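Local coordinates for proteolytically activated form of PPO4 Tyrosinase (Agaricus bisporus var. bisporus H97, PDB 4OUA), which oxidises phenols as a copper enzyme, hydroxylating monophenols to o-diphenols and turning these into o-quinones, the first step of melanin formation, at residues L289-A294 against P352-V357; V12-D17 against N348-D353; Q293-G298 against L364-I369. All coordinates share one frame; numbering follows the deposited sequence.

Interaction 1: residues L289-A294 against P352-V357; sequences LSLWQA and PDFDKV
The ring of Phe354 meets helix 277-295 with its rim, while one of its faces is occupied by CB of its own neighbour Asp353, 4.3 Å above the plane and offset toward the rim. Two groups of the helix lie at the ring edge near its plane: the methyl of Ala294, with CB 4.0 Å from Phe354 CE1, and the carbonyl oxygen of Ser290, 3.5 Å from Phe354 CZ. The slightly positive C-H rim of a phenyl ring suits such an oxygen, and the small alanine lets the ring come up to the helix. Leu291 approaches obliquely, its CD2 lying 3.8 Å from Phe354 CZ and 3.9 Å from Asp353 CB. CG of Phe354 stands anti to its carbonyl carbon (chi1 -58°), which swings the ring from the 3-10 turn 352-354 until its CZ end meets the helix. Ser290 adds its CB beside Phe354 CE2, while its hydroxyl turns back to make a weak hydrogen bond with Asp286 O. The carboxylate of Asp353, buried next to Leu291, is matched by a salt bridge to Arg287 and a hydrogen bond to His372. An aromatic residue of the loop after strand 349-350 thus packs by its ring edge on helix 277-295 of the tyrosinase central domain, the helix that carries the copper ligand His282.

Interaction 2: residues V12-D17 against N348-D353; sequences VKNRLD and NYSYPD
Lys13 and Asn14 pair with Tyr349 and Ser350 in a minimal two-stranded parallel sheet that joins the start of the chain to a strand near its end. Its backbone ladder has one firm rung, Arg15 N to Ser350 O at 2.8 Å and 164°. Two weak ones accompany it, from Lys13 N to Asn348 O and from Ser350 N to Lys13 O. The CA of Asn14 also directs its hydrogen at Ser350 O, 3.2 Å away, giving that oxygen a second, softer partner.

The guanidinium of Arg15 lies flat over one face of Tyr349, the planes 7° apart and CZ 3.5 Å from the ring centroid, a cation-pi pair in which a planar cation suits a flat aromatic face. The Arg15 chain, extended from CG to NE (chi2 177°), carries the group to the ring. Its NH2 also makes a salt bridge to Glu98, which gives the charge a partner in helix 86-109. The Arg15 side chain is about 8 Å from that of the copper ligand His282. Tyr351 stands nearly upright to the guanidinium and receives a weak bond from Arg15 NH1 to its OH, 3.1 Å long. Both tyrosine hydroxyls also bond Asp286, and CE2 of Tyr351 sits at the edge of the Tyr349 ring. A leucine in place of Tyr349 would probably leave the Arg15 guanidinium without its flat platform and Asp286 without one of its two phenol partners.

At the rim, the methyl Val12 CG1 rests 3.7 Å from Tyr349 O, and the flat amide of Asn14 reaches across to Pro352, where ND2 lies 3.6 Å from Pro352 CA while hydrogen-bonding Asp355 OD1.

Interaction 3: residues Q293-G298 against L364-I369; sequences QALYPG and LVRDYI
Where helix 277-295 runs out, Ala294 and Leu295 pack against one flank of helix 362-377, a helix-to-helix contact in which Leu295 and Arg366 bring their CA atoms to 5.0 Å. So near an approach suits a small residue: the methyl of Ala294 fits against Ile369, CB to CG1 3.5 Å, and also touches Val365, CB to CG1 4.0 Å. The beta-branched valine and isoleucine, one turn apart on their helix, give this methyl two hydrophobic neighbours. Ile369 places CG1 anti to its carbonyl carbon (chi1 -61°), and both CG1 and CG2 lie close to the alanine. Leu295 starts out away from the other helix, yet its CD2 reaches back to Arg366 O, at 3.6 Å.

The long aliphatic part of Arg366 lies over the last carbonyls of the first helix. Its CB is 3.3 Å from Ala294 O, and its CD is 3.3 Å from Leu295 O. With chi3 turned to 60°, the chain bends, and the Arg366 side chain crosses that of Pro297 at about a right angle, NH1 lying 4.1 Å from Pro297 CG. Leu295 O lies at the edge of the guanidinium, near its plane; a positive charge beside the carbonyl end of a helix is likely to be electrostatically favourable. The guanidinium also has a long, weak ion pair with Asp363.

Around this joint, Phe354 from the loop after strand 349-350 also rests on Ile369, and the Leu295 side chain also touches Asn370 and Ile373 of helix 362-377.

How the interactions relate
The three contacts lie in a row on the same side of the molecule's centre, with interaction 1 in the middle: it is about 10 Å centre to centre from interaction 2 and 8 Å from interaction 3, while interactions 2 and 3 are about 17 Å apart. Interactions 1 and 3 share helix 277-295, interactions 1 and 2 share Pro352 and Asp353. In sequence, 12-17 comes first, then 289-298, then 348-357, and 364-369 last. The C-terminal part therefore runs from the two-stranded sheet through the loop into helix 362-377, touching helix 277-295 at several points. Val357 packs on Tyr368 between interactions 1 and 3. Segments near both chain ends are thus tied to the copper-bearing helix 277-295.

Interaction 1: residues L289-A294 against P352-V357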
ATOM      1  N   LEU A 289       5.172   8.446   6.342  1.00 30.78           N
ATOM      2  CA  LEU A 289       5.556   8.078   7.696  1.00 33.58           C
ATOM      3  C   LEU A 289       7.067   8.176   7.875  1.00 34.66           C
ATOM      4  O   LEU A 289       7.546   8.648   8.903  1.00 36.95           O
ATOM      5  CB  LEU A 289       5.070   6.665   8.021  1.00 29.00           C
ATOM      6  CG  LEU A 289       5.311   6.176   9.448  1.00 25.59           C
ATOM      7  CD1 LEU A 289       4.660   7.117  10.446  1.00 25.60           C
ATOM      8  CD2 LEU A 289       4.783   4.763   9.615  1.00 34.89           C
ATOM      9  N   SER A 290       7.813   7.733   6.866  1.00 34.15           N
ATOM     10  CA  SER A 290       9.270   7.810   6.897  1.00 32.42           C
ATOM     11  C   SER A 290       9.741   9.260   6.904  1.00 30.60           C
ATOM     12  O   SER A 290      10.659   9.617   7.640  1.00 28.17           O
ATOM     13  CB  SER A 290       9.879   7.068   5.704  1.00 27.25           C
ATOM     14  OG  SER A 290       9.651   5.673   5.793  1.00 30.12           O
ATOM     15  N   LEU A 291       9.107  10.090   6.078  1.00 34.97           N
ATOM     16  CA  LEU A 291       9.445  11.507   6.001  1.00 33.57           C
ATOM     17  C   LEU A 291       9.093  12.227   7.297  1.00 33.44           C
ATOM     18  O   LEU A 291       9.869  13.042   7.801  1.00 31.30           O
ATOM     19  CB  LEU A 291       8.726  12.171   4.826  1.00 26.06           C
ATOM     20  CG  LEU A 291       9.232  11.834   3.423  1.00 29.10           C
ATOM     21  CD1 LEU A 291       8.445  12.603   2.374  1.00 28.87           C
ATOM     22  CD2 LEU A 291      10.716  12.132   3.303  1.00 26.93           C
ATOM     23  N   TRP A 292       7.916  11.919   7.828  1.00 35.11           N
ATOM     24  CA  TRP A 292       7.456  12.509   9.079  1.00 34.19           C
ATOM     25  C   TRP A 292       8.387  12.140  10.230  1.00 36.18           C
ATOM     26  O   TRP A 292       8.652  12.961  11.108  1.00 42.01           O
ATOM     27  CB  TRP A 292       6.025  12.059   9.380  1.00 33.32           C
ATOM     28  CG  TRP A 292       5.533  12.469  10.728  1.00 31.93           C
ATOM     29  CD1 TRP A 292       4.908  13.637  11.054  1.00 32.34           C
ATOM     30  CD2 TRP A 292       5.615  11.706  11.937  1.00 35.31           C
ATOM     31  NE1 TRP A 292       4.598  13.649  12.394  1.00 29.92           N
ATOM     32  CE2 TRP A 292       5.022  12.477  12.957  1.00 33.39           C
ATOM     33  CE3 TRP A 292       6.133  10.447  12.256  1.00 32.68           C
ATOM     34  CZ2 TRP A 292       4.934  12.029  14.274  1.00 37.21           C
ATOM     35  CZ3 TRP A 292       6.044  10.005  13.563  1.00 35.62           C
ATOM     36  CH2 TRP A 292       5.450  10.794  14.555  1.00 39.31           C
ATOM     37  N   GLN A 293       8.884  10.906  10.216  1.00 33.30           N
ATOM     38  CA  GLN A 293       9.836  10.452  11.226  1.00 37.86           C
ATOM     39  C   GLN A 293      11.101  11.303  11.213  1.00 32.67           C
ATOM     40  O   GLN A 293      11.716  11.529  12.254  1.00 32.78           O
ATOM     41  CB  GLN A 293      10.201   8.980  11.008  1.00 32.97           C
ATOM     42  CG  GLN A 293       9.083   7.997  11.304  1.00 28.68           C
ATOM     43  CD  GLN A 293       9.471   6.569  10.977  1.00 45.71           C
ATOM     44  OE1 GLN A 293       8.754   5.864  10.265  1.00 47.86           O
ATOM     45  NE2 GLN A 293      10.615   6.133  11.494  1.00 42.81           N
ATOM     46  N   ALA A 294      11.482  11.770  10.030  1.00 24.48           N
ATOM     47  CA  ALA A 294      12.673  12.596   9.882  1.00 23.54           C
ATOM     48  C   ALA A 294      12.483  13.954  10.553  1.00 35.19           C
ATOM     49  O   ALA A 294      13.427  14.524  11.099  1.00 40.35           O
ATOM     50  CB  ALA A 294      13.015  12.772   8.413  1.00 26.76           C
ATOM     51  N   PRO A 352      14.104   6.855  -1.644  1.00 26.23           N
ATOM     52  CA  PRO A 352      15.154   7.637  -2.305  1.00 30.04           C
ATOM     53  C   PRO A 352      15.267   9.065  -1.773  1.00 35.35           C
ATOM     54  O   PRO A 352      16.227   9.764  -2.101  1.00 35.85           O
ATOM     55  CB  PRO A 352      14.719   7.636  -3.775  1.00 22.07           C
ATOM     56  CG  PRO A 352      13.256   7.388  -3.740  1.00 27.75           C
ATOM     57  CD  PRO A 352      13.024   6.483  -2.573  1.00 27.41           C
ATOM     58  N   ASP A 353      14.299   9.485  -0.962  1.00 34.43           N
ATOM     59  CA  ASP A 353      14.315  10.817  -0.369  1.00 29.99           C
ATOM     60  C   ASP A 353      15.484  10.987   0.596  1.00 33.89           C
ATOM     61  O   ASP A 353      15.878  12.108   0.912  1.00 38.08           O
ATOM     62  CB  ASP A 353      12.999  11.093   0.362  1.00 29.58           C
ATOM     63  CG  ASP A 353      11.783  10.830  -0.507  1.00 41.49           C
ATOM     64  OD1 ASP A 353      11.323   9.669  -0.548  1.00 37.90           O
ATOM     65  OD2 ASP A 353      11.288  11.782  -1.146  1.00 46.67           O
ATOM     66  N   PHE A 354      16.040   9.869   1.054  1.00 30.35           N
ATOM     67  CA  PHE A 354      17.083   9.890   2.072  1.00 29.04           C
ATOM     68  C   PHE A 354      18.473   9.573   1.525  1.00 32.25           C
ATOM     69  O   PHE A 354      19.436   9.496   2.288  1.00 32.73           O
ATOM     70  CB  PHE A 354      16.748   8.898   3.188  1.00 25.92           C
ATOM     71  CG  PHE A 354      15.425   9.151   3.849  1.00 28.64           C
ATOM     72  CD1 PHE A 354      15.304  10.113   4.837  1.00 28.88           C
ATOM     73  CD2 PHE A 354      14.306   8.421   3.491  1.00 28.12           C
ATOM     74  CE1 PHE A 354      14.089  10.346   5.452  1.00 31.31           C
ATOM     75  CE2 PHE A 354      13.086   8.649   4.102  1.00 28.88           C
ATOM     76  CZ  PHE A 354      12.979   9.614   5.083  1.00 30.97           C
ATOM     77  N   ASP A 355      18.577   9.396   0.211  1.00 34.67           N
ATOM     78  CA  ASP A 355      19.816   8.916  -0.402  1.00 35.88           C
ATOM     79  C   ASP A 355      21.016   9.827  -0.154  1.00 36.82           C
ATOM     80  O   ASP A 355      22.123   9.347   0.100  1.00 37.20           O
ATOM     81  CB  ASP A 355      19.623   8.726  -1.911  1.00 39.58           C
ATOM     82  CG  ASP A 355      18.841   7.466  -2.247  1.00 44.71           C
ATOM     83  OD1 ASP A 355      18.759   6.563  -1.385  1.00 36.44           O
ATOM     84  OD2 ASP A 355      18.316   7.375  -3.378  1.00 42.58           O
ATOM     85  N   LYS A 356      20.799  11.137  -0.222  1.00 36.17           N
ATOM     86  CA  LYS A 356      21.893  12.094  -0.075  1.00 31.34           C
ATOM     87  C   LYS A 356      22.263  12.358   1.384  1.00 31.90           C
ATOM     88  O   LYS A 356      23.173  13.138   1.661  1.00 31.92           O
ATOM     89  CB  LYS A 356      21.540  13.414  -0.763  1.00 33.80           C
ATOM     90  CG  LYS A 356      22.046  13.530  -2.193  1.00 32.52           C
ATOM     91  CD  LYS A 356      21.367  12.533  -3.116  1.00 49.50           C
ATOM     92  CE  LYS A 356      21.890  12.663  -4.540  1.00 60.34           C
ATOM     93  NZ  LYS A 356      21.129  11.814  -5.500  1.00 61.34           N
ATOM     94  N   VAL A 357      21.567  11.710   2.312  1.00 33.49           N
ATOM     95  CA  VAL A 357      21.841  11.907   3.734  1.00 33.63           C
ATOM     96  C   VAL A 357      21.926  10.588   4.495  1.00 39.44           C
ATOM     97  O   VAL A 357      21.584  10.523   5.676  1.00 45.77           O
ATOM     98  CB  VAL A 357      20.768  12.791   4.405  1.00 37.54           C
ATOM     99  CG1 VAL A 357      20.805  14.204   3.836  1.00 31.44           C
ATOM    100  CG2 VAL A 357      19.385  12.174   4.240  1.00 35.35           C
TER

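Interaction 2: residues V12-D17 against N348-D353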
ATOM      1  N   VAL A  12      18.968  -3.743   1.823  1.00 37.74           N
ATOM      2  CA  VAL A  12      18.051  -2.609   1.863  1.00 37.92           C
ATOM      3  C   VAL A  12      18.032  -1.855   0.537  1.00 37.92           C
ATOM      4  O   VAL A  12      18.972  -1.132   0.208  1.00 31.74           O
ATOM      5  CB  VAL A  12      18.412  -1.627   2.992  1.00 28.32           C
ATOM      6  CG1 VAL A  12      17.551  -0.378   2.902  1.00 35.38           C
ATOM      7  CG2 VAL A  12      18.248  -2.295   4.347  1.00 24.42           C
ATOM      8  N   LYS A  13      16.953  -2.030  -0.219  1.00 39.49           N
ATOM      9  CA  LYS A  13      16.782  -1.332  -1.489  1.00 35.60           C
ATOM     10  C   LYS A  13      15.653  -0.310  -1.404  1.00 29.10           C
ATOM     11  O   LYS A  13      14.808  -0.375  -0.511  1.00 28.95           O
ATOM     12  CB  LYS A  13      16.510  -2.326  -2.618  1.00 35.52           C
ATOM     13  CG  LYS A  13      17.693  -3.217  -2.954  1.00 37.35           C
ATOM     14  CD  LYS A  13      18.923  -2.391  -3.290  1.00 35.00           C
ATOM     15  CE  LYS A  13      20.090  -3.278  -3.692  1.00 45.87           C
ATOM     16  NZ  LYS A  13      20.405  -4.290  -2.644  1.00 55.46           N
ATOM     17  N   ASN A  14      15.643   0.633  -2.339  1.00 24.90           N
ATOM     18  CA  ASN A  14      14.653   1.701  -2.328  1.00 30.37           C
ATOM     19  C   ASN A  14      13.373   1.358  -3.076  1.00 32.84           C
ATOM     20  O   ASN A  14      13.399   0.699  -4.115  1.00 32.64           O
ATOM     21  CB  ASN A  14      15.247   2.981  -2.920  1.00 29.20           C
ATOM     22  CG  ASN A  14      16.176   3.689  -1.960  1.00 29.54           C
ATOM     23  OD1 ASN A  14      16.105   3.487  -0.748  1.00 31.24           O
ATOM     24  ND2 ASN A  14      17.052   4.530  -2.497  1.00 31.28           N
ATOM     25  N   ARG A  15      12.251   1.811  -2.527  1.00 29.71           N
ATOM     26  CA  ARG A  15      10.992   1.796  -3.247  1.00 27.93           C
ATOM     27  C   ARG A  15      10.955   3.024  -4.146  1.00 32.57           C
ATOM     28  O   ARG A  15      10.915   4.154  -3.660  1.00 34.31           O
ATOM     29  CB  ARG A  15       9.809   1.785  -2.280  1.00 29.06           C
ATOM     30  CG  ARG A  15       9.781   0.573  -1.365  1.00 31.05           C
ATOM     31  CD  ARG A  15       8.636   0.654  -0.370  1.00 27.05           C
ATOM     32  NE  ARG A  15       8.526  -0.563   0.427  1.00 26.08           N
ATOM     33  CZ  ARG A  15       7.670  -0.723   1.430  1.00 27.33           C
ATOM     34  NH1 ARG A  15       6.850   0.264   1.764  1.00 24.96           N
ATOM     35  NH2 ARG A  15       7.638  -1.866   2.101  1.00 27.37           N
ATOM     36  N   LEU A  16      10.991   2.803  -5.454  1.00 31.47           N
ATOM     37  CA  LEU A  16      11.104   3.904  -6.401  1.00 29.68           C
ATOM     38  C   LEU A  16       9.778   4.625  -6.616  1.00 33.88           C
ATOM     39  O   LEU A  16       8.707   4.067  -6.382  1.00 34.46           O
ATOM     40  CB  LEU A  16      11.635   3.396  -7.742  1.00 30.35           C
ATOM     41  CG  LEU A  16      12.980   2.669  -7.710  1.00 27.39           C
ATOM     42  CD1 LEU A  16      13.422   2.308  -9.119  1.00 30.41           C
ATOM     43  CD2 LEU A  16      14.029   3.515  -7.013  1.00 33.03           C
ATOM     44  N   ASP A  17       9.867   5.877  -7.052  1.00 35.35           N
ATOM     45  CA  ASP A  17       8.699   6.622  -7.494  1.00 33.83           C
ATOM     46  C   ASP A  17       8.166   5.971  -8.765  1.00 35.90           C
ATOM     47  O   ASP A  17       8.930   5.703  -9.693  1.00 34.52           O
ATOM     48  CB  ASP A  17       9.054   8.091  -7.741  1.00 34.81           C
ATOM     49  CG  ASP A  17       7.839   8.947  -8.044  1.00 40.03           C
ATOM     50  OD1 ASP A  17       7.265   8.804  -9.145  1.00 36.12           O
ATOM     51  OD2 ASP A  17       7.466   9.772  -7.184  1.00 54.11           O
ATOM     52  N   ASN A 348      14.112  -4.494   4.987  1.00 27.34           N
ATOM     53  CA  ASN A 348      14.929  -4.411   3.782  1.00 31.64           C
ATOM     54  C   ASN A 348      14.414  -3.431   2.733  1.00 33.18           C
ATOM     55  O   ASN A 348      14.465  -3.715   1.536  1.00 32.38           O
ATOM     56  CB  ASN A 348      15.067  -5.798   3.151  1.00 40.24           C
ATOM     57  CG  ASN A 348      16.365  -6.482   3.528  1.00 39.62           C
ATOM     58  OD1 ASN A 348      17.109  -5.996   4.380  1.00 38.49           O
ATOM     59  ND2 ASN A 348      16.647  -7.613   2.892  1.00 44.56           N
ATOM     60  N   TYR A 349      13.927  -2.277   3.174  1.00 30.42           N
ATOM     61  CA  TYR A 349      13.495  -1.256   2.230  1.00 31.17           C
ATOM     62  C   TYR A 349      13.753   0.153   2.752  1.00 34.03           C
ATOM     63  O   TYR A 349      14.095   0.347   3.917  1.00 35.01           O
ATOM     64  CB  TYR A 349      12.011  -1.431   1.891  1.00 30.19           C
ATOM     65  CG  TYR A 349      11.049  -0.927   2.944  1.00 27.76           C
ATOM     66  CD1 TYR A 349      10.534   0.361   2.881  1.00 28.87           C
ATOM     67  CD2 TYR A 349      10.641  -1.745   3.989  1.00 30.54           C
ATOM     68  CE1 TYR A 349       9.650   0.826   3.836  1.00 27.06           C
ATOM     69  CE2 TYR A 349       9.756  -1.289   4.948  1.00 27.45           C
ATOM     70  CZ  TYR A 349       9.264  -0.004   4.865  1.00 29.92           C
ATOM     71  OH  TYR A 349       8.382   0.455   5.818  1.00 34.77           O
ATOM     72  N   SER A 350      13.590   1.128   1.865  1.00 29.07           N
ATOM     73  CA  SER A 350      13.781   2.532   2.202  1.00 31.68           C
ATOM     74  C   SER A 350      13.304   3.398   1.044  1.00 32.30           C
ATOM     75  O   SER A 350      12.813   2.882   0.039  1.00 33.85           O
ATOM     76  CB  SER A 350      15.248   2.823   2.522  1.00 33.57           C
ATOM     77  OG  SER A 350      15.442   4.198   2.810  1.00 30.55           O
ATOM     78  N   TYR A 351      13.451   4.711   1.179  1.00 28.10           N
ATOM     79  CA  TYR A 351      12.994   5.626   0.140  1.00 28.81           C
ATOM     80  C   TYR A 351      14.128   6.515  -0.348  1.00 29.18           C
ATOM     81  O   TYR A 351      15.010   6.887   0.425  1.00 31.86           O
ATOM     82  CB  TYR A 351      11.825   6.470   0.653  1.00 26.34           C
ATOM     83  CG  TYR A 351      10.650   5.631   1.098  1.00 23.30           C
ATOM     84  CD1 TYR A 351       9.685   5.218   0.191  1.00 27.06           C
ATOM     85  CD2 TYR A 351      10.517   5.235   2.421  1.00 25.19           C
ATOM     86  CE1 TYR A 351       8.614   4.441   0.591  1.00 27.28           C
ATOM     87  CE2 TYR A 351       9.448   4.458   2.831  1.00 30.46           C
ATOM     88  CZ  TYR A 351       8.500   4.065   1.911  1.00 30.34           C
ATOM     89  OH  TYR A 351       7.435   3.292   2.312  1.00 32.53           O
ATOM     90  N   PRO A 352      14.104   6.855  -1.644  1.00 26.23           N
ATOM     91  CA  PRO A 352      15.154   7.637  -2.305  1.00 30.04           C
ATOM     92  C   PRO A 352      15.267   9.065  -1.773  1.00 35.35           C
ATOM     93  O   PRO A 352      16.227   9.764  -2.101  1.00 35.85           O
ATOM     94  CB  PRO A 352      14.719   7.636  -3.775  1.00 22.07           C
ATOM     95  CG  PRO A 352      13.256   7.388  -3.740  1.00 27.75           C
ATOM     96  CD  PRO A 352      13.024   6.483  -2.573  1.00 27.41           C
ATOM     97  N   ASP A 353      14.299   9.485  -0.962  1.00 34.43           N
ATOM     98  CA  ASP A 353      14.315  10.817  -0.369  1.00 29.99           C
ATOM     99  C   ASP A 353      15.484  10.987   0.596  1.00 33.89           C
ATOM    100  O   ASP A 353      15.878  12.108   0.912  1.00 38.08           O
ATOM    101  CB  ASP A 353      12.999  11.093   0.362  1.00 29.58           C
ATOM    102  CG  ASP A 353      11.783  10.830  -0.507  1.00 41.49           C
ATOM    103  OD1 ASP A 353      11.323   9.669  -0.548  1.00 37.90           O
ATOM    104  OD2 ASP A 353      11.288  11.782  -1.146  1.00 46.67           O
TER

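Interaction 3: residues Q293-G298 against L364-I369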
ATOM      1  N   GLN A 293       8.884  10.906  10.216  1.00 33.30           N
ATOM      2  CA  GLN A 293       9.836  10.452  11.226  1.00 37.86           C
ATOM      3  C   GLN A 293      11.101  11.303  11.213  1.00 32.67           C
ATOM      4  O   GLN A 293      11.716  11.529  12.254  1.00 32.78           O
ATOM      5  CB  GLN A 293      10.201   8.980  11.008  1.00 32.97           C
ATOM      6  CG  GLN A 293       9.083   7.997  11.304  1.00 28.68           C
ATOM      7  CD  GLN A 293       9.471   6.569  10.977  1.00 45.71           C
ATOM      8  OE1 GLN A 293       8.754   5.864  10.265  1.00 47.86           O
ATOM      9  NE2 GLN A 293      10.615   6.133  11.494  1.00 42.81           N
ATOM     10  N   ALA A 294      11.482  11.770  10.030  1.00 24.48           N
ATOM     11  CA  ALA A 294      12.673  12.596   9.882  1.00 23.54           C
ATOM     12  C   ALA A 294      12.483  13.954  10.553  1.00 35.19           C
ATOM     13  O   ALA A 294      13.427  14.524  11.099  1.00 40.35           O
ATOM     14  CB  ALA A 294      13.015  12.772   8.413  1.00 26.76           C
ATOM     15  N   LEU A 295      11.257  14.465  10.512  1.00 37.12           N
ATOM     16  CA  LEU A 295      10.950  15.757  11.114  1.00 42.26           C
ATOM     17  C   LEU A 295      10.676  15.629  12.609  1.00 38.76           C
ATOM     18  O   LEU A 295      11.050  16.501  13.391  1.00 42.28           O
ATOM     19  CB  LEU A 295       9.748  16.405  10.420  1.00 38.41           C
ATOM     20  CG  LEU A 295       9.904  16.748   8.938  1.00 37.19           C
ATOM     21  CD1 LEU A 295       8.656  17.448   8.421  1.00 33.74           C
ATOM     22  CD2 LEU A 295      11.139  17.605   8.704  1.00 33.66           C
ATOM     23  N   TYR A 296      10.025  14.537  12.999  1.00 34.34           N
ATOM     24  CA  TYR A 296       9.625  14.345  14.389  1.00 33.57           C
ATOM     25  C   TYR A 296      10.223  13.085  15.006  1.00 35.32           C
ATOM     26  O   TYR A 296       9.490  12.167  15.373  1.00 35.30           O
ATOM     27  CB  TYR A 296       8.101  14.291  14.499  1.00 31.86           C
ATOM     28  CG  TYR A 296       7.414  15.591  14.151  1.00 34.14           C
ATOM     29  CD1 TYR A 296       7.298  16.608  15.089  1.00 34.49           C
ATOM     30  CD2 TYR A 296       6.877  15.799  12.889  1.00 34.59           C
ATOM     31  CE1 TYR A 296       6.670  17.796  14.777  1.00 30.14           C
ATOM     32  CE2 TYR A 296       6.247  16.985  12.568  1.00 36.62           C
ATOM     33  CZ  TYR A 296       6.147  17.981  13.516  1.00 35.00           C
ATOM     34  OH  TYR A 296       5.518  19.164  13.203  1.00 35.51           O
ATOM     35  N   PRO A 297      11.558  13.042  15.134  1.00 36.08           N
ATOM     36  CA  PRO A 297      12.219  11.886  15.745  1.00 33.04           C
ATOM     37  C   PRO A 297      11.862  11.751  17.221  1.00 37.98           C
ATOM     38  O   PRO A 297      11.706  12.760  17.908  1.00 43.18           O
ATOM     39  CB  PRO A 297      13.707  12.199  15.565  1.00 24.15           C
ATOM     40  CG  PRO A 297      13.767  13.682  15.485  1.00 32.98           C
ATOM     41  CD  PRO A 297      12.515  14.101  14.772  1.00 35.63           C
ATOM     42  N   GLY A 298      11.726  10.518  17.695  1.00 34.78           N
ATOM     43  CA  GLY A 298      11.390  10.273  19.084  1.00 38.64           C
ATOM     44  C   GLY A 298       9.903  10.072  19.299  1.00 47.41           C
ATOM     45  O   GLY A 298       9.489   9.463  20.286  1.00 58.18           O
ATOM     46  N   LEU A 364      20.978  16.750  10.879  1.00 43.85           N
ATOM     47  CA  LEU A 364      21.205  17.026   9.465  1.00 41.02           C
ATOM     48  C   LEU A 364      20.068  16.483   8.604  1.00 47.15           C
ATOM     49  O   LEU A 364      19.640  17.127   7.645  1.00 44.44           O
ATOM     50  CB  LEU A 364      22.535  16.428   9.006  1.00 43.17           C
ATOM     51  CG  LEU A 364      22.723  16.333   7.489  1.00 52.39           C
ATOM     52  CD1 LEU A 364      22.646  17.709   6.844  1.00 52.26           C
ATOM     53  CD2 LEU A 364      24.035  15.646   7.145  1.00 55.10           C
ATOM     54  N   VAL A 365      19.589  15.293   8.952  1.00 41.76           N
ATOM     55  CA  VAL A 365      18.497  14.663   8.225  1.00 36.10           C
ATOM     56  C   VAL A 365      17.213  15.480   8.341  1.00 37.90           C
ATOM     57  O   VAL A 365      16.501  15.674   7.355  1.00 38.68           O
ATOM     58  CB  VAL A 365      18.235  13.228   8.729  1.00 42.34           C
ATOM     59  CG1 VAL A 365      16.966  12.664   8.108  1.00 39.03           C
ATOM     60  CG2 VAL A 365      19.428  12.333   8.429  1.00 41.09           C
ATOM     61  N   ARG A 366      16.928  15.963   9.546  1.00 36.67           N
ATOM     62  CA  ARG A 366      15.718  16.739   9.792  1.00 36.94           C
ATOM     63  C   ARG A 366      15.710  18.039   8.993  1.00 40.61           C
ATOM     64  O   ARG A 366      14.650  18.533   8.608  1.00 38.46           O
ATOM     65  CB  ARG A 366      15.567  17.039  11.285  1.00 38.40           C
ATOM     66  CG  ARG A 366      14.380  17.932  11.620  1.00 46.67           C
ATOM     67  CD  ARG A 366      14.056  17.900  13.109  1.00 56.53           C
ATOM     68  NE  ARG A 366      15.172  18.358  13.935  1.00 63.34           N
ATOM     69  CZ  ARG A 366      15.195  18.285  15.262  1.00 69.53           C
ATOM     70  NH1 ARG A 366      14.166  17.766  15.918  1.00 69.50           N
ATOM     71  NH2 ARG A 366      16.251  18.725  15.935  1.00 68.86           N
ATOM     72  N   ASP A 367      16.895  18.586   8.741  1.00 39.03           N
ATOM     73  CA  ASP A 367      17.011  19.824   7.981  1.00 36.07           C
ATOM     74  C   ASP A 367      16.943  19.557   6.483  1.00 41.98           C
ATOM     75  O   ASP A 367      16.372  20.347   5.728  1.00 43.69           O
ATOM     76  CB  ASP A 367      18.312  20.550   8.330  1.00 42.85           C
ATOM     77  CG  ASP A 367      18.339  21.037   9.766  1.00 51.66           C
ATOM     78  OD1 ASP A 367      17.253  21.304  10.323  1.00 52.04           O
ATOM     79  OD2 ASP A 367      19.444  21.151  10.337  1.00 49.70           O
ATOM     80  N   TYR A 368      17.523  18.439   6.057  1.00 38.45           N
ATOM     81  CA  TYR A 368      17.501  18.054   4.651  1.00 33.24           C
ATOM     82  C   TYR A 368      16.091  17.684   4.210  1.00 35.35           C
ATOM     83  O   TYR A 368      15.609  18.145   3.176  1.00 35.09           O
ATOM     84  CB  TYR A 368      18.452  16.885   4.398  1.00 35.02           C
ATOM     85  CG  TYR A 368      18.483  16.421   2.960  1.00 36.68           C
ATOM     86  CD1 TYR A 368      19.309  17.039   2.030  1.00 37.25           C
ATOM     87  CD2 TYR A 368      17.691  15.363   2.531  1.00 38.44           C
ATOM     88  CE1 TYR A 368      19.343  16.622   0.716  1.00 34.64           C
ATOM     89  CE2 TYR A 368      17.720  14.937   1.218  1.00 35.94           C
ATOM     90  CZ  TYR A 368      18.548  15.571   0.314  1.00 37.58           C
ATOM     91  OH  TYR A 368      18.584  15.156  -0.997  1.00 34.31           O
ATOM     92  N   ILE A 369      15.436  16.847   5.006  1.00 34.57           N
ATOM     93  CA  ILE A 369      14.090  16.389   4.694  1.00 33.51           C
ATOM     94  C   ILE A 369      13.089  17.536   4.747  1.00 37.43           C
ATOM     95  O   ILE A 369      12.174  17.611   3.925  1.00 38.79           O
ATOM     96  CB  ILE A 369      13.643  15.274   5.655  1.00 33.93           C
ATOM     97  CG1 ILE A 369      14.583  14.075   5.543  1.00 31.52           C
ATOM     98  CG2 ILE A 369      12.216  14.852   5.356  1.00 35.66           C
ATOM     99  CD1 ILE A 369      14.661  13.500   4.147  1.00 34.04           C
TER